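Local coordinates for putative poly(3-hydroxybutyrate) depolymerase LpqC (Bordetella parapertussis 12822, PDB 3D0K), which probably hydrolyses ester bonds as a serine hydrolase of the alpha/beta-hydrolase fold, with poly(3-hydroxybutyrate) as its putative substrate, at residues A22-I27 and Y70-I75; T44-G49 and K82-A87; H243-G248 and W261-V266. All blocks are in the same frame, centred on the assembly; numbering follows the deposited sequence.

Contact 1 (A22-I27 and Y70-I75); sequences AGRNAI and YRDFWI. With SO4 (sulfate ion), chain H; SO4 (sulfate ion), chain G.
The carbonyl oxygen of Asn-25 draws several donors. From the helix side Arg-71 NH2 gives it a weak bond at 3.1 Å, bent to 128° at the hydrogen, and a water makes a further weak one; the backbone N of Thr-44 adds the sheet bond. That water accepts firmly from Arg-71 NH1 at 2.8 Å, so the guanidinium turns its edge to the strand and reaches Asn-25 O both directly and through the water. Arg-71 NH2 also bonds Thr-44 O, which ties the group to two neighbouring strands. With CG anti to the backbone N (chi1 172°), the Arg-71 chain bends at chi2 and chi3, which helps bring its guanidinium round to Asn-25 O and Asp-72.

The CD methylene of Arg-24 lies over one face of this guanidinium, 3.4 Å from Arg-71 NE, the two chains crossing at about a right angle. In the alpha/beta-hydrolase fold that the strand order matches, strand 23-29 is the outermost strand, and here helix 67-73 packs its arginine against that margin.

Asp-72 OD1 is shared by both arginines. Arg-71 NE bonds it at 2.8 Å, the N-H reaching OD1 from above the carboxylate plane, and that salt bridge helps to fix the rotation of the Arg-71 group. Arg-24 NE stands at a long 3.7 Å from OD1, which lies over the guanidinium face where no N-H aims at it: an attraction of charges alone. The carboxylate probably eases the closeness of the arginines, NE of Arg-24 being 4.1 Å from NH1 of Arg-71. Ile-75 CD1 lies at the edge of the Arg-24 guanidinium, 3.8 Å from NH1.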
loop_
_atom_site.group_PDB
_atom_site.type_symbol
_atom_site.label_atom_id
_atom_site.label_comp_id
_atom_site.label_asym_id
_atom_site.label_seq_id
_atom_site.Cartn_x
_atom_site.Cartn_y
_atom_site.Cartn_z
ATOM N N ALA A 22 6.943 3.816 -23.490
ATOM C CA ALA A 22 6.347 2.549 -23.035
ATOM C C ALA A 22 7.383 1.519 -22.645
ATOM O O ALA A 22 8.508 1.553 -23.135
ATOM C CB ALA A 22 5.372 1.971 -24.093
ATOM N N GLY A 23 6.994 0.647 -21.710
ATOM C CA GLY A 23 7.763 -0.553 -21.335
ATOM C C GLY A 23 8.069 -0.591 -19.841
ATOM O O GLY A 23 7.521 0.212 -19.072
ATOM N N ARG A 24 8.930 -1.522 -19.433
ATOM C CA ARG A 24 9.306 -1.642 -18.020
ATOM C C ARG A 24 10.502 -0.769 -17.780
ATOM O O ARG A 24 11.344 -0.540 -18.696
ATOM C CB ARG A 24 9.698 -3.079 -17.690
ATOM C CG ARG A 24 8.664 -4.038 -18.090
ATOM C CD ARG A 24 8.703 -5.195 -17.218
ATOM N NE ARG A 24 9.753 -6.109 -17.584
ATOM C CZ ARG A 24 9.517 -7.212 -18.273
ATOM N NH1 ARG A 24 8.260 -7.466 -18.677
ATOM N NH2 ARG A 24 10.526 -8.044 -18.579
ATOM N N ASN A 25 10.618 -0.261 -16.561
ATOM C CA ASN A 25 11.829 0.463 -16.192
ATOM C C ASN A 25 12.134 0.272 -14.724
ATOM O O ASN A 25 11.255 -0.146 -13.938
ATOM C CB ASN A 25 11.664 1.955 -16.519
ATOM C CG ASN A 25 12.989 2.631 -16.861
ATOM O OD1 ASN A 25 14.063 2.136 -16.495
ATOM N ND2 ASN A 25 12.919 3.787 -17.528
ATOM N N ALA A 26 13.382 0.527 -14.349
ATOM C CA ALA A 26 13.780 0.591 -12.933
ATOM C C ALA A 26 14.495 1.929 -12.730
ATOM O O ALA A 26 15.627 2.116 -13.219
ATOM C CB ALA A 26 14.680 -0.570 -12.571
ATOM N N ILE A 27 13.832 2.873 -12.066
ATOM C CA ILE A 27 14.281 4.269 -12.013
ATOM C C ILE A 27 14.861 4.515 -10.614
ATOM O O ILE A 27 14.100 4.499 -9.644
ATOM C CB ILE A 27 13.119 5.215 -12.266
ATOM C CG1 ILE A 27 12.399 4.867 -13.595
ATOM C CG2 ILE A 27 13.572 6.688 -12.208
ATOM C CD1 ILE A 27 11.113 5.657 -13.827
ATOM N N TYR A 70 6.220 -7.427 -8.485
ATOM C CA TYR A 70 4.886 -6.814 -8.316
ATOM C C TYR A 70 4.462 -5.938 -9.503
ATOM O O TYR A 70 3.306 -5.947 -9.947
ATOM C CB TYR A 70 4.834 -6.044 -7.017
ATOM C CG TYR A 70 4.417 -6.950 -5.915
ATOM C CD1 TYR A 70 3.077 -7.131 -5.638
ATOM C CD2 TYR A 70 5.351 -7.722 -5.215
ATOM C CE1 TYR A 70 2.652 -7.995 -4.605
ATOM C CE2 TYR A 70 4.953 -8.625 -4.205
ATOM C CZ TYR A 70 3.583 -8.741 -3.905
ATOM O OH TYR A 70 3.127 -9.581 -2.900
ATOM N N ARG A 71 5.429 -5.203 -10.039
ATOM C CA ARG A 71 5.177 -4.383 -11.227
ATOM C C ARG A 71 4.739 -5.313 -12.390
ATOM O O ARG A 71 3.795 -5.020 -13.114
ATOM C CB ARG A 71 6.447 -3.586 -11.559
ATOM C CG ARG A 71 6.414 -2.799 -12.908
ATOM C CD ARG A 71 6.796 -3.633 -14.178
ATOM N NE ARG A 71 7.999 -4.456 -14.008
ATOM C CZ ARG A 71 9.241 -3.990 -13.900
ATOM N NH1 ARG A 71 10.222 -4.854 -13.743
ATOM N NH2 ARG A 71 9.518 -2.675 -13.982
ATOM N N ASP A 72 5.400 -6.457 -12.517
ATOM C CA ASP A 72 5.071 -7.447 -13.590
ATOM C C ASP A 72 3.648 -7.990 -13.428
ATOM O O ASP A 72 2.940 -8.235 -14.432
ATOM C CB ASP A 72 6.047 -8.624 -13.568
ATOM C CG ASP A 72 7.442 -8.276 -14.147
ATOM O OD1 ASP A 72 7.654 -7.173 -14.667
ATOM O OD2 ASP A 72 8.335 -9.138 -14.057
ATOM N N PHE A 73 3.232 -8.227 -12.179
ATOM C CA PHE A 73 1.873 -8.767 -11.932
ATOM C C PHE A 73 0.786 -7.864 -12.497
ATOM O O PHE A 73 -0.281 -8.356 -12.874
ATOM C CB PHE A 73 1.566 -8.885 -10.434
ATOM C CG PHE A 73 2.478 -9.792 -9.688
ATOM C CD1 PHE A 73 3.197 -10.790 -10.334
ATOM C CD2 PHE A 73 2.612 -9.632 -8.291
ATOM C CE1 PHE A 73 4.069 -11.659 -9.598
ATOM C CE2 PHE A 73 3.459 -10.490 -7.536
ATOM C CZ PHE A 73 4.202 -11.494 -8.209
ATOM N N TRP A 74 1.045 -6.548 -12.534
ATOM C CA TRP A 74 0.082 -5.556 -13.004
ATOM C C TRP A 74 0.117 -5.240 -14.511
ATOM O O TRP A 74 -0.709 -4.460 -14.988
ATOM C CB TRP A 74 0.223 -4.257 -12.207
ATOM C CG TRP A 74 -0.388 -4.374 -10.825
ATOM C CD1 TRP A 74 0.160 -4.998 -9.701
ATOM C CD2 TRP A 74 -1.679 -3.933 -10.458
ATOM N NE1 TRP A 74 -0.730 -4.904 -8.625
ATOM C CE2 TRP A 74 -1.867 -4.266 -9.075
ATOM C CE3 TRP A 74 -2.699 -3.227 -11.144
ATOM C CZ2 TRP A 74 -3.041 -3.932 -8.385
ATOM C CZ3 TRP A 74 -3.871 -2.902 -10.453
ATOM C CH2 TRP A 74 -4.025 -3.262 -9.080
ATOM N N ILE A 75 1.073 -5.810 -15.242
ATOM C CA ILE A 75 1.153 -5.578 -16.696
ATOM C C ILE A 75 -0.146 -5.878 -17.502
ATOM O O ILE A 75 -0.612 -5.029 -18.284
ATOM C CB ILE A 75 2.413 -6.212 -17.320
ATOM C CG1 ILE A 75 3.677 -5.415 -16.854
ATOM C CG2 ILE A 75 2.319 -6.213 -18.886
ATOM C CD1 ILE A 75 5.005 -6.163 -17.214
HETATM S S SO4 H . 5.661 5.026 -26.767
HETATM O O1 SO4 H . 4.700 4.620 -27.807
HETATM O O2 SO4 H . 4.931 5.083 -25.497
HETATM O O3 SO4 H . 6.871 4.187 -26.673
HETATM O O4 SO4 H . 6.153 6.367 -27.110
HETATM S S SO4 G . 4.451 -11.768 -0.422
HETATM O O1 SO4 G . 3.089 -12.202 -0.667
HETATM O O2 SO4 G . 4.711 -11.786 1.005
HETATM O O3 SO4 G . 5.387 -12.645 -1.109
HETATM O O4 SO4 G . 4.604 -10.416 -0.970
HETATM O O HOH W 1 12.440 -3.326 -13.185
#

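Contact 2 (T44-G49 and K82-A87); sequences TYRPYG and KLLIVA
Thr-44 faces Val-86 as a non-hydrogen-bonded antiparallel pair, the CA atoms 4.5 Å apart, while Thr-44 CA presents its hydrogen to Ile-85 O at 3.2 Å. Next comes Tyr-45, the hydrogen-bonded partner of Ile-85: Tyr-45 N gives to Ile-85 O at 2.8 Å, and Ile-85 N gives back to Tyr-45 O. On that face the two CB atoms meet, but with CG anti to the backbone N (chi1 180°) the ring runs on to helix 75-81, where its hydroxyl bonds Asp-79. Here the sheet changes from antiparallel to parallel: strand 40-46 is antiparallel to 84-89, whereas 84-89 runs parallel to 56-60, the start of the parallel part of an alpha/beta-hydrolase sheet. Arg-46 lays its CB against Leu-84 CD1 at 3.8 Å and sends an extended chain to Leu-19 O. Pro-47 has no N-H to continue the ladder; its CD presses on Leu-83 O at 3.0 Å, and that buried carbonyl finds no hydrogen-bond partner in the model. Beyond it, Tyr-48 O accepts a weak bond from Lys-82 NZ at 3.3 Å, an ammonium held also by Asp-79 O. Gly-49 brings its own carbonyl oxygen near Lys-82 CG.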
loop_
_atom_site.group_PDB
_atom_site.type_symbol
_atom_site.label_atom_id
_atom_site.label_comp_id
_atom_site.label_asym_id
_atom_site.label_seq_id
_atom_site.Cartn_x
_atom_site.Cartn_y
_atom_site.Cartn_z
ATOM N N THR A 44 8.747 0.466 -12.739
ATOM C CA THR A 44 7.591 1.048 -13.398
ATOM C C THR A 44 7.151 0.228 -14.610
ATOM O O THR A 44 7.948 -0.543 -15.200
ATOM C CB THR A 44 7.899 2.490 -13.855
ATOM O OG1 THR A 44 8.971 2.476 -14.838
ATOM C CG2 THR A 44 8.272 3.329 -12.658
ATOM N N TYR A 45 5.891 0.418 -14.999
ATOM C CA TYR A 45 5.447 -0.061 -16.310
ATOM C C TYR A 45 4.545 0.969 -16.936
ATOM O O TYR A 45 3.563 1.430 -16.319
ATOM C CB TYR A 45 4.720 -1.394 -16.219
ATOM C CG TYR A 45 4.268 -1.877 -17.556
ATOM C CD1 TYR A 45 5.192 -2.397 -18.471
ATOM C CD2 TYR A 45 2.908 -1.870 -17.898
ATOM C CE1 TYR A 45 4.764 -2.856 -19.751
ATOM C CE2 TYR A 45 2.468 -2.327 -19.170
ATOM C CZ TYR A 45 3.390 -2.794 -20.086
ATOM O OH TYR A 45 2.938 -3.251 -21.314
ATOM N N ARG A 46 4.854 1.305 -18.177
ATOM C CA ARG A 46 3.992 2.167 -18.941
ATOM C C ARG A 46 3.512 1.433 -20.192
ATOM O O ARG A 46 4.325 0.986 -21.001
ATOM C CB ARG A 46 4.740 3.453 -19.352
ATOM C CG ARG A 46 3.895 4.323 -20.250
ATOM C CD ARG A 46 4.612 5.626 -20.535
ATOM N NE ARG A 46 3.788 6.394 -21.455
ATOM C CZ ARG A 46 3.680 7.709 -21.410
ATOM N NH1 ARG A 46 2.871 8.315 -22.253
ATOM N NH2 ARG A 46 4.386 8.403 -20.499
ATOM N N PRO A 47 2.186 1.252 -20.338
ATOM C CA PRO A 47 1.665 0.539 -21.535
ATOM C C PRO A 47 1.711 1.416 -22.776
ATOM O O PRO A 47 1.694 2.649 -22.670
ATOM C CB PRO A 47 0.182 0.279 -21.211
ATOM C CG PRO A 47 -0.161 1.290 -20.197
ATOM C CD PRO A 47 1.124 1.669 -19.410
ATOM N N TYR A 48 1.700 0.799 -23.953
ATOM C CA TYR A 48 1.435 1.600 -25.148
ATOM C C TYR A 48 0.040 2.201 -25.014
ATOM O O TYR A 48 -0.860 1.579 -24.484
ATOM C CB TYR A 48 1.515 0.758 -26.403
ATOM C CG TYR A 48 2.919 0.305 -26.654
ATOM C CD1 TYR A 48 3.879 1.203 -27.111
ATOM C CD2 TYR A 48 3.273 -1.023 -26.495
ATOM C CE1 TYR A 48 5.192 0.808 -27.386
ATOM C CE2 TYR A 48 4.595 -1.440 -26.763
ATOM C CZ TYR A 48 5.530 -0.512 -27.208
ATOM O OH TYR A 48 6.810 -0.908 -27.454
ATOM N N GLY A 49 -0.085 3.459 -25.399
ATOM C CA GLY A 49 -1.365 4.086 -25.383
ATOM C C GLY A 49 -1.668 4.779 -24.074
ATOM O O GLY A 49 -2.766 5.316 -23.929
ATOM N N LYS A 82 -4.882 0.753 -19.702
ATOM C CA LYS A 82 -3.962 1.907 -19.916
ATOM C C LYS A 82 -3.637 2.585 -18.565
ATOM O O LYS A 82 -3.927 3.743 -18.353
ATOM C CB LYS A 82 -4.525 2.889 -20.935
ATOM C CG LYS A 82 -4.921 2.236 -22.292
ATOM C CD LYS A 82 -3.793 1.381 -22.804
ATOM C CE LYS A 82 -4.161 0.741 -24.157
ATOM N NZ LYS A 82 -3.363 -0.516 -24.299
ATOM N N LEU A 83 -3.031 1.826 -17.673
ATOM C CA LEU A 83 -2.662 2.328 -16.368
ATOM C C LEU A 83 -1.164 2.516 -16.342
ATOM O O LEU A 83 -0.445 1.646 -16.832
ATOM C CB LEU A 83 -2.971 1.255 -15.309
ATOM C CG LEU A 83 -4.369 0.614 -15.435
ATOM C CD1 LEU A 83 -4.493 -0.582 -14.505
ATOM C CD2 LEU A 83 -5.430 1.686 -15.145
ATOM N N LEU A 84 -0.692 3.560 -15.644
ATOM C CA LEU A 84 0.737 3.685 -15.378
ATOM C C LEU A 84 1.058 2.972 -14.047
ATOM O O LEU A 84 0.489 3.291 -13.018
ATOM C CB LEU A 84 1.100 5.156 -15.281
ATOM C CG LEU A 84 2.589 5.430 -14.970
ATOM C CD1 LEU A 84 3.473 4.974 -16.156
ATOM C CD2 LEU A 84 2.756 6.955 -14.651
ATOM N N ILE A 85 1.923 1.971 -14.081
ATOM C CA ILE A 85 2.249 1.219 -12.857
ATOM C C ILE A 85 3.535 1.705 -12.228
ATOM O O ILE A 85 4.554 1.789 -12.920
ATOM C CB ILE A 85 2.394 -0.314 -13.168
ATOM C CG1 ILE A 85 1.131 -0.843 -13.879
ATOM C CG2 ILE A 85 2.684 -1.114 -11.834
ATOM C CD1 ILE A 85 -0.237 -0.564 -13.191
ATOM N N VAL A 86 3.496 2.061 -10.933
ATOM C CA VAL A 86 4.692 2.512 -10.231
ATOM C C VAL A 86 4.813 1.702 -8.959
ATOM O O VAL A 86 3.918 1.777 -8.079
ATOM C CB VAL A 86 4.572 4.010 -9.823
ATOM C CG1 VAL A 86 5.753 4.450 -9.002
ATOM C CG2 VAL A 86 4.427 4.914 -11.094
ATOM N N ALA A 87 5.920 0.966 -8.854
ATOM C CA ALA A 87 6.191 0.149 -7.684
ATOM C C ALA A 87 7.427 0.682 -6.923
ATOM O O ALA A 87 8.571 0.290 -7.249
ATOM C CB ALA A 87 6.344 -1.292 -8.087
#

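Contact 3 (H243-G248 and W261-V266); sequences HYYEAG and WQLQVV
Trp-261 pushes the far end of its six-membered ring into a notch on the helix, and Gly-248 is what makes the notch. With no side chain there, the glycine leaves room for the ring beside its CA, and Trp-261 CZ3 comes within 3.6 Å of Gly-248 CA. The same rim of the indole points at the helix backbone, CZ3 lying 3.4 Å from Tyr-244 O, near the indole plane.

The Tyr-244 ring forms one wall of this notch. It makes an offset stack with the six-membered ring of Trp-261, centroids 4.5 Å apart and planes 24° from parallel; the closest atoms are Tyr-244 CZ and Trp-261 CH2, at 3.4 Å. Further out, Tyr-177 stacks on Tyr-244 and His-155 meets it edge-to-face, so the pair belongs to a larger aromatic cluster.

One residue along the helix, Tyr-245 meets the start of the strand itself, beyond Trp-261. Its CG is anti to the backbone N (chi1 -178°), which carries the ring across the start of the strand, and Leu-263 sets its CB over one face, 3.9 Å from the ring centroid, in a CH-pi contact. The ring's edge turns to Trp-261 O. Helix 237-255 thus rests on strand 262-266, the outermost strand at this end of the sheet.

A water accepts from Leu-263 N at 2.8 Å and makes a weak bond with Tyr-245 OH, while Trp-261 NE1 gives its hydrogen to Leu-203 O. No direct hydrogen bond joins 243-248 to 261-266, so the fit probably rests mainly on ring shape and dispersion.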
loop_
_atom_site.group_PDB
_atom_site.type_symbol
_atom_site.label_atom_id
_atom_site.label_comp_id
_atom_site.label_asym_id
_atom_site.label_seq_id
_atom_site.Cartn_x
_atom_site.Cartn_y
_atom_site.Cartn_z
ATOM N N HIS A 243 -10.540 -8.908 12.252
ATOM C CA HIS A 243 -10.282 -8.269 13.540
ATOM C C HIS A 243 -10.081 -6.761 13.294
ATOM O O HIS A 243 -10.661 -5.953 14.020
ATOM C CB HIS A 243 -9.058 -8.912 14.178
ATOM C CG HIS A 243 -8.739 -8.428 15.562
ATOM N ND1 HIS A 243 -7.976 -7.303 15.796
ATOM C CD2 HIS A 243 -9.045 -8.931 16.779
ATOM C CE1 HIS A 243 -7.836 -7.125 17.105
ATOM N NE2 HIS A 243 -8.476 -8.098 17.726
ATOM N N TYR A 244 -9.263 -6.400 12.301
ATOM C CA TYR A 244 -8.991 -4.982 11.995
ATOM C C TYR A 244 -10.256 -4.222 11.608
ATOM O O TYR A 244 -10.540 -3.118 12.124
ATOM C CB TYR A 244 -7.945 -4.885 10.865
ATOM C CG TYR A 244 -7.534 -3.491 10.480
ATOM C CD1 TYR A 244 -6.900 -2.611 11.399
ATOM C CD2 TYR A 244 -7.694 -3.067 9.141
ATOM C CE1 TYR A 244 -6.489 -1.306 10.975
ATOM C CE2 TYR A 244 -7.251 -1.826 8.739
ATOM C CZ TYR A 244 -6.659 -0.963 9.666
ATOM O OH TYR A 244 -6.220 0.274 9.213
ATOM N N TYR A 245 -10.992 -4.821 10.688
ATOM C CA TYR A 245 -12.277 -4.292 10.263
ATOM C C TYR A 245 -13.227 -4.004 11.436
ATOM O O TYR A 245 -13.769 -2.917 11.550
ATOM C CB TYR A 245 -12.921 -5.197 9.223
ATOM C CG TYR A 245 -14.243 -4.650 8.732
ATOM C CD1 TYR A 245 -14.290 -3.569 7.840
ATOM C CD2 TYR A 245 -15.450 -5.206 9.162
ATOM C CE1 TYR A 245 -15.522 -3.090 7.377
ATOM C CE2 TYR A 245 -16.685 -4.700 8.712
ATOM C CZ TYR A 245 -16.696 -3.669 7.823
ATOM O OH TYR A 245 -17.907 -3.183 7.388
ATOM N N GLU A 246 -13.404 -4.964 12.339
ATOM C CA GLU A 246 -14.304 -4.742 13.480
ATOM C C GLU A 246 -13.756 -3.669 14.439
ATOM O O GLU A 246 -14.533 -2.884 15.016
ATOM C CB GLU A 246 -14.609 -6.065 14.214
ATOM C CG GLU A 246 -15.376 -7.113 13.359
ATOM C CD GLU A 246 -14.989 -8.557 13.708
ATOM O OE1 GLU A 246 -15.696 -9.512 13.302
ATOM O OE2 GLU A 246 -13.940 -8.736 14.363
ATOM N N ALA A 247 -12.424 -3.611 14.575
ATOM C CA ALA A 247 -11.779 -2.623 15.445
ATOM C C ALA A 247 -12.042 -1.209 14.927
ATOM O O ALA A 247 -12.294 -0.289 15.712
ATOM C CB ALA A 247 -10.226 -2.887 15.481
ATOM N N GLY A 248 -12.001 -1.048 13.616
ATOM C CA GLY A 248 -12.307 0.242 12.983
ATOM C C GLY A 248 -13.789 0.609 13.166
ATOM O O GLY A 248 -14.119 1.754 13.527
ATOM N N TRP A 261 -14.609 2.111 5.729
ATOM C CA TRP A 261 -13.870 0.893 5.306
ATOM C C TRP A 261 -14.802 -0.163 4.753
ATOM O O TRP A 261 -15.964 -0.224 5.126
ATOM C CB TRP A 261 -13.053 0.280 6.434
ATOM C CG TRP A 261 -12.071 1.159 7.109
ATOM C CD1 TRP A 261 -11.684 2.477 6.774
ATOM C CD2 TRP A 261 -11.285 0.787 8.232
ATOM N NE1 TRP A 261 -10.724 2.902 7.666
ATOM C CE2 TRP A 261 -10.447 1.887 8.551
ATOM C CE3 TRP A 261 -11.197 -0.400 9.004
ATOM C CZ2 TRP A 261 -9.560 1.871 9.641
ATOM C CZ3 TRP A 261 -10.280 -0.438 10.075
ATOM C CH2 TRP A 261 -9.490 0.695 10.398
ATOM N N GLN A 262 -14.285 -0.982 3.828
ATOM C CA GLN A 262 -15.006 -2.126 3.333
ATOM C C GLN A 262 -14.081 -3.316 3.455
ATOM O O GLN A 262 -12.908 -3.241 3.060
ATOM C CB GLN A 262 -15.380 -1.923 1.858
ATOM C CG GLN A 262 -15.949 -0.516 1.560
ATOM C CD GLN A 262 -17.481 -0.452 1.514
ATOM O OE1 GLN A 262 -18.055 0.063 0.536
ATOM N NE2 GLN A 262 -18.155 -0.984 2.543
ATOM N N LEU A 263 -14.617 -4.401 3.989
ATOM C CA LEU A 263 -13.949 -5.690 4.026
ATOM C C LEU A 263 -14.381 -6.537 2.823
ATOM O O LEU A 263 -15.559 -6.895 2.682
ATOM C CB LEU A 263 -14.250 -6.417 5.349
ATOM C CG LEU A 263 -13.617 -7.826 5.452
ATOM C CD1 LEU A 263 -12.066 -7.752 5.503
ATOM C CD2 LEU A 263 -14.120 -8.658 6.659
ATOM N N GLN A 264 -13.451 -6.859 1.944
ATOM C CA GLN A 264 -13.820 -7.633 0.757
ATOM C C GLN A 264 -13.123 -8.979 0.809
ATOM O O GLN A 264 -11.913 -9.052 0.673
ATOM C CB GLN A 264 -13.427 -6.845 -0.521
ATOM C CG GLN A 264 -13.619 -7.673 -1.791
ATOM C CD GLN A 264 -15.079 -7.956 -2.074
ATOM O OE1 GLN A 264 -15.559 -9.109 -1.972
ATOM N NE2 GLN A 264 -15.803 -6.912 -2.445
ATOM N N VAL A 265 -13.864 -10.058 1.083
ATOM C CA VAL A 265 -13.256 -11.364 1.136
ATOM C C VAL A 265 -13.108 -11.891 -0.279
ATOM O O VAL A 265 -14.042 -11.806 -1.071
ATOM C CB VAL A 265 -14.134 -12.321 1.953
ATOM C CG1 VAL A 265 -13.507 -13.723 2.008
ATOM C CG2 VAL A 265 -14.324 -11.718 3.374
ATOM N N VAL A 266 -11.953 -12.443 -0.599
ATOM C CA VAL A 266 -11.746 -13.125 -1.880
ATOM C C VAL A 266 -11.863 -14.668 -1.718
ATOM O O VAL A 266 -10.997 -15.307 -1.125
ATOM C CB VAL A 266 -10.399 -12.723 -2.518
ATOM C CG1 VAL A 266 -10.296 -13.259 -3.945
ATOM C CG2 VAL A 266 -10.237 -11.216 -2.554
HETATM O O HOH W 2 -17.376 -4.318 4.545
#

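Contacts 1 and 2 belong to one end of the mixed sheet and contact 3 to the other, about 30 Å from contact 1 between centres. The first two share a seam: strands 23-29 and 40-46 are neighbours, joined by Gly-23 N to Arg-46 O as well as the Asn-25 and Thr-44 pair. Contact 1 is a surface contact, mostly charged and polar, with one long salt bridge and a weak hydrogen bond across it; contact 2, partly buried, is backbone ladder first and side chains second. Contacts 1 and 3 both pair a helix with an outermost strand, unlike the strand-strand contact 2, but contact 3, likewise partly buried, trades ions for aromatic rings.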